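PDB 4Q9D: benzoylformate decarboxylase from Mycobacterium smegmatis, which belongs to the thiamine pyrophosphate-dependent enzymes, with three alpha/beta domains in each chain, and carries a bound magnesium ion. Local coordinates for residues V70-A75 / L95-G100. Residues are numbered along the deposited sequence; the frame is centred on the assembly and turned at random.
Sequences VNLHTA and LIITAG
A chi1 of -176° swings the Asn71 amide away from its own N, and with OG1 of Thr98 set between its own N and carbonyl carbon (chi1 68°), the amide and the hydroxyl meet on one face of two neighbouring parallel strands. Asn71 ND2 donates to Thr98 OG1 at 2.8 Å, with the oxygen nearly in the amide plane, which helps fix how the amide is turned. OG1 also lies 3.0 Å from Val70 O. Threonine suits this place: it is beta-branched, as strands readily accept, yet brings a hydroxyl to a buried polar neighbour.

The backbones pair in parallel register. Val70 is bracketed by Ile96 O, 2.8 Å from Val70 N, and by Thr98 N, which bonds Val70 O; Thr98 O in turn accepts from Leu72 N. The pairing weakens at its end, where Gly100 N and Leu72 O are 3.3 Å apart, while Ala99 CA points its hydrogen at the same carbonyl.

The other face is hydrocarbon. Ile97 sends CD1 alongside Val70, 3.8 Å from CB, and its CG2 meets Leu72 CD1 at 3.5 Å; its two branches thus serve both neighbours. Helix 50-64 packs on Val70 through Ala57 and on Ile97 through Leu54. Ala99 CB sits 3.5 Å from Leu72 O. Gly100, lacking a side chain, meets the turning chain with its backbone, Thr74 CA making a CA-H...O contact of 3.2 Å to Gly100 O, while Thr74 OG1 bonds Leu113 O.

Strands 68-72 and 95-101 are central neighbours in the parallel sheet of the N-terminal domain, joined through helices 74-80 and 82-90 in the beta-alpha-beta manner of the thiamine pyrophosphate-binding fold.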
ATOM      1  N   VAL B  70      -4.419  15.314 -16.954  1.00 20.04           N
ATOM      2  CA  VAL B  70      -5.183  15.952 -15.913  1.00 21.44           C
ATOM      3  C   VAL B  70      -4.183  16.554 -14.924  1.00 24.34           C
ATOM      4  O   VAL B  70      -3.112  15.970 -14.698  1.00 24.99           O
ATOM      5  CB  VAL B  70      -6.074  14.910 -15.243  1.00 16.69           C
ATOM      6  CG1 VAL B  70      -6.883  15.537 -14.135  1.00 18.35           C
ATOM      7  CG2 VAL B  70      -7.014  14.277 -16.307  1.00 19.22           C
ATOM      8  N   ASN B  71      -4.497  17.722 -14.359  1.00 20.04           N
ATOM      9  CA  ASN B  71      -3.587  18.332 -13.382  1.00 16.27           C
ATOM     10  C   ASN B  71      -4.342  18.752 -12.152  1.00 21.90           C
ATOM     11  O   ASN B  71      -5.281  19.530 -12.252  1.00 20.69           O
ATOM     12  CB  ASN B  71      -2.814  19.519 -14.013  1.00 18.98           C
ATOM     13  CG  ASN B  71      -1.779  20.127 -13.060  1.00 24.65           C
ATOM     14  OD1 ASN B  71      -1.844  21.319 -12.766  1.00 25.14           O
ATOM     15  ND2 ASN B  71      -0.824  19.305 -12.578  1.00 17.51           N
ATOM     16  N   LEU B  72      -3.935  18.219 -10.996  1.00 20.80           N
ATOM     17  CA  LEU B  72      -4.721  18.342  -9.766  1.00 22.38           C
ATOM     18  C   LEU B  72      -3.874  18.954  -8.650  1.00 22.90           C
ATOM     19  O   LEU B  72      -2.647  18.838  -8.647  1.00 19.20           O
ATOM     20  CB  LEU B  72      -5.218  16.937  -9.308  1.00 19.32           C
ATOM     21  CG  LEU B  72      -5.996  16.118 -10.347  1.00 22.65           C
ATOM     22  CD1 LEU B  72      -6.452  14.730  -9.813  1.00 17.18           C
ATOM     23  CD2 LEU B  72      -7.197  16.889 -10.799  1.00 22.68           C
ATOM     24  N   HIS B  73      -4.539  19.581  -7.693  1.00 22.50           N
ATOM     25  CA  HIS B  73      -3.880  20.287  -6.607  1.00 22.50           C
ATOM     26  C   HIS B  73      -3.465  19.382  -5.404  1.00 24.27           C
ATOM     27  O   HIS B  73      -4.260  19.160  -4.470  1.00 19.62           O
ATOM     28  CB  HIS B  73      -4.845  21.363  -6.086  1.00 21.17           C
ATOM     29  CG  HIS B  73      -4.257  22.222  -5.017  1.00 25.02           C
ATOM     30  ND1 HIS B  73      -2.975  22.742  -5.106  1.00 25.83           N
ATOM     31  CD2 HIS B  73      -4.764  22.664  -3.838  1.00 24.28           C
ATOM     32  CE1 HIS B  73      -2.721  23.463  -4.028  1.00 24.32           C
ATOM     33  NE2 HIS B  73      -3.793  23.447  -3.246  1.00 26.80           N
ATOM     34  N   THR B  74      -2.219  18.923  -5.418  1.00 17.25           N
ATOM     35  CA  THR B  74      -1.622  18.118  -4.336  1.00 18.09           C
ATOM     36  C   THR B  74      -2.594  17.064  -3.758  1.00 23.89           C
ATOM     37  O   THR B  74      -3.351  16.434  -4.524  1.00 20.81           O
ATOM     38  CB  THR B  74      -0.944  19.040  -3.240  1.00 23.75           C
ATOM     39  OG1 THR B  74      -0.329  18.234  -2.227  1.00 21.30           O
ATOM     40  CG2 THR B  74      -1.948  20.013  -2.593  1.00 19.75           C
ATOM     41  N   ALA B  75      -2.584  16.841  -2.444  1.00 19.21           N
ATOM     42  CA  ALA B  75      -3.385  15.728  -1.893  1.00 25.24           C
ATOM     43  C   ALA B  75      -4.888  16.015  -1.961  1.00 27.75           C
ATOM     44  O   ALA B  75      -5.705  15.103  -2.169  1.00 23.26           O
ATOM     45  CB  ALA B  75      -2.989  15.429  -0.445  1.00 21.10           C
ATOM     46  N   LEU B  95      -5.564   7.952 -19.035  1.00 22.99           N
ATOM     47  CA  LEU B  95      -5.404   9.294 -18.508  1.00 17.56           C
ATOM     48  C   LEU B  95      -4.072   9.414 -17.796  1.00 23.35           C
ATOM     49  O   LEU B  95      -3.711   8.535 -17.016  1.00 18.90           O
ATOM     50  CB  LEU B  95      -6.520   9.643 -17.522  1.00 17.33           C
ATOM     51  CG  LEU B  95      -7.944   9.640 -18.105  1.00 24.85           C
ATOM     52  CD1 LEU B  95      -8.943  10.028 -17.047  1.00 17.53           C
ATOM     53  CD2 LEU B  95      -8.031  10.619 -19.288  1.00 18.71           C
ATOM     54  N   ILE B  96      -3.370  10.515 -18.030  1.00 20.01           N
ATOM     55  CA  ILE B  96      -2.179  10.825 -17.236  1.00 18.02           C
ATOM     56  C   ILE B  96      -2.573  11.848 -16.180  1.00 18.99           C
ATOM     57  O   ILE B  96      -2.843  13.021 -16.481  1.00 20.53           O
ATOM     58  CB  ILE B  96      -1.042  11.340 -18.127  1.00 18.78           C
ATOM     59  CG1 ILE B  96      -0.695  10.251 -19.151  1.00 22.63           C
ATOM     60  CG2 ILE B  96       0.192  11.766 -17.277  1.00 21.28           C
ATOM     61  CD1 ILE B  96       0.268  10.717 -20.193  1.00 31.26           C
ATOM     62  N   ILE B  97      -2.655  11.386 -14.937  1.00 19.51           N
ATOM     63  CA  ILE B  97      -3.082  12.255 -13.853  1.00 18.94           C
ATOM     64  C   ILE B  97      -1.816  12.800 -13.175  1.00 23.60           C
ATOM     65  O   ILE B  97      -0.961  12.026 -12.750  1.00 22.68           O
ATOM     66  CB  ILE B  97      -3.936  11.495 -12.791  1.00 23.79           C
ATOM     67  CG1 ILE B  97      -4.976  10.541 -13.433  1.00 21.31           C
ATOM     68  CG2 ILE B  97      -4.577  12.497 -11.816  1.00 17.09           C
ATOM     69  CD1 ILE B  97      -6.077  11.278 -14.134  1.00 21.29           C
ATOM     70  N   THR B  98      -1.686  14.118 -13.085  1.00 19.96           N
ATOM     71  CA  THR B  98      -0.554  14.720 -12.369  1.00 19.81           C
ATOM     72  C   THR B  98      -1.084  15.587 -11.270  1.00 22.94           C
ATOM     73  O   THR B  98      -2.208  16.108 -11.357  1.00 19.41           O
ATOM     74  CB  THR B  98       0.356  15.576 -13.285  1.00 22.83           C
ATOM     75  OG1 THR B  98      -0.341  16.743 -13.720  1.00 23.76           O
ATOM     76  CG2 THR B  98       0.790  14.751 -14.493  1.00 20.44           C
ATOM     77  N   ALA B  99      -0.278  15.710 -10.222  1.00 19.28           N
ATOM     78  CA  ALA B  99      -0.557  16.599  -9.132  1.00 19.72           C
ATOM     79  C   ALA B  99       0.744  17.318  -8.761  1.00 19.99           C
ATOM     80  O   ALA B  99       1.817  16.741  -8.829  1.00 21.60           O
ATOM     81  CB  ALA B  99      -1.052  15.808  -7.918  1.00 13.71           C
ATOM     82  N   GLY B 100       0.633  18.555  -8.318  1.00 19.07           N
ATOM     83  CA  GLY B 100       1.784  19.243  -7.765  1.00 21.07           C
ATOM     84  C   GLY B 100       2.090  18.639  -6.408  1.00 22.63           C
ATOM     85  O   GLY B 100       1.244  17.969  -5.791  1.00 23.22           O
TER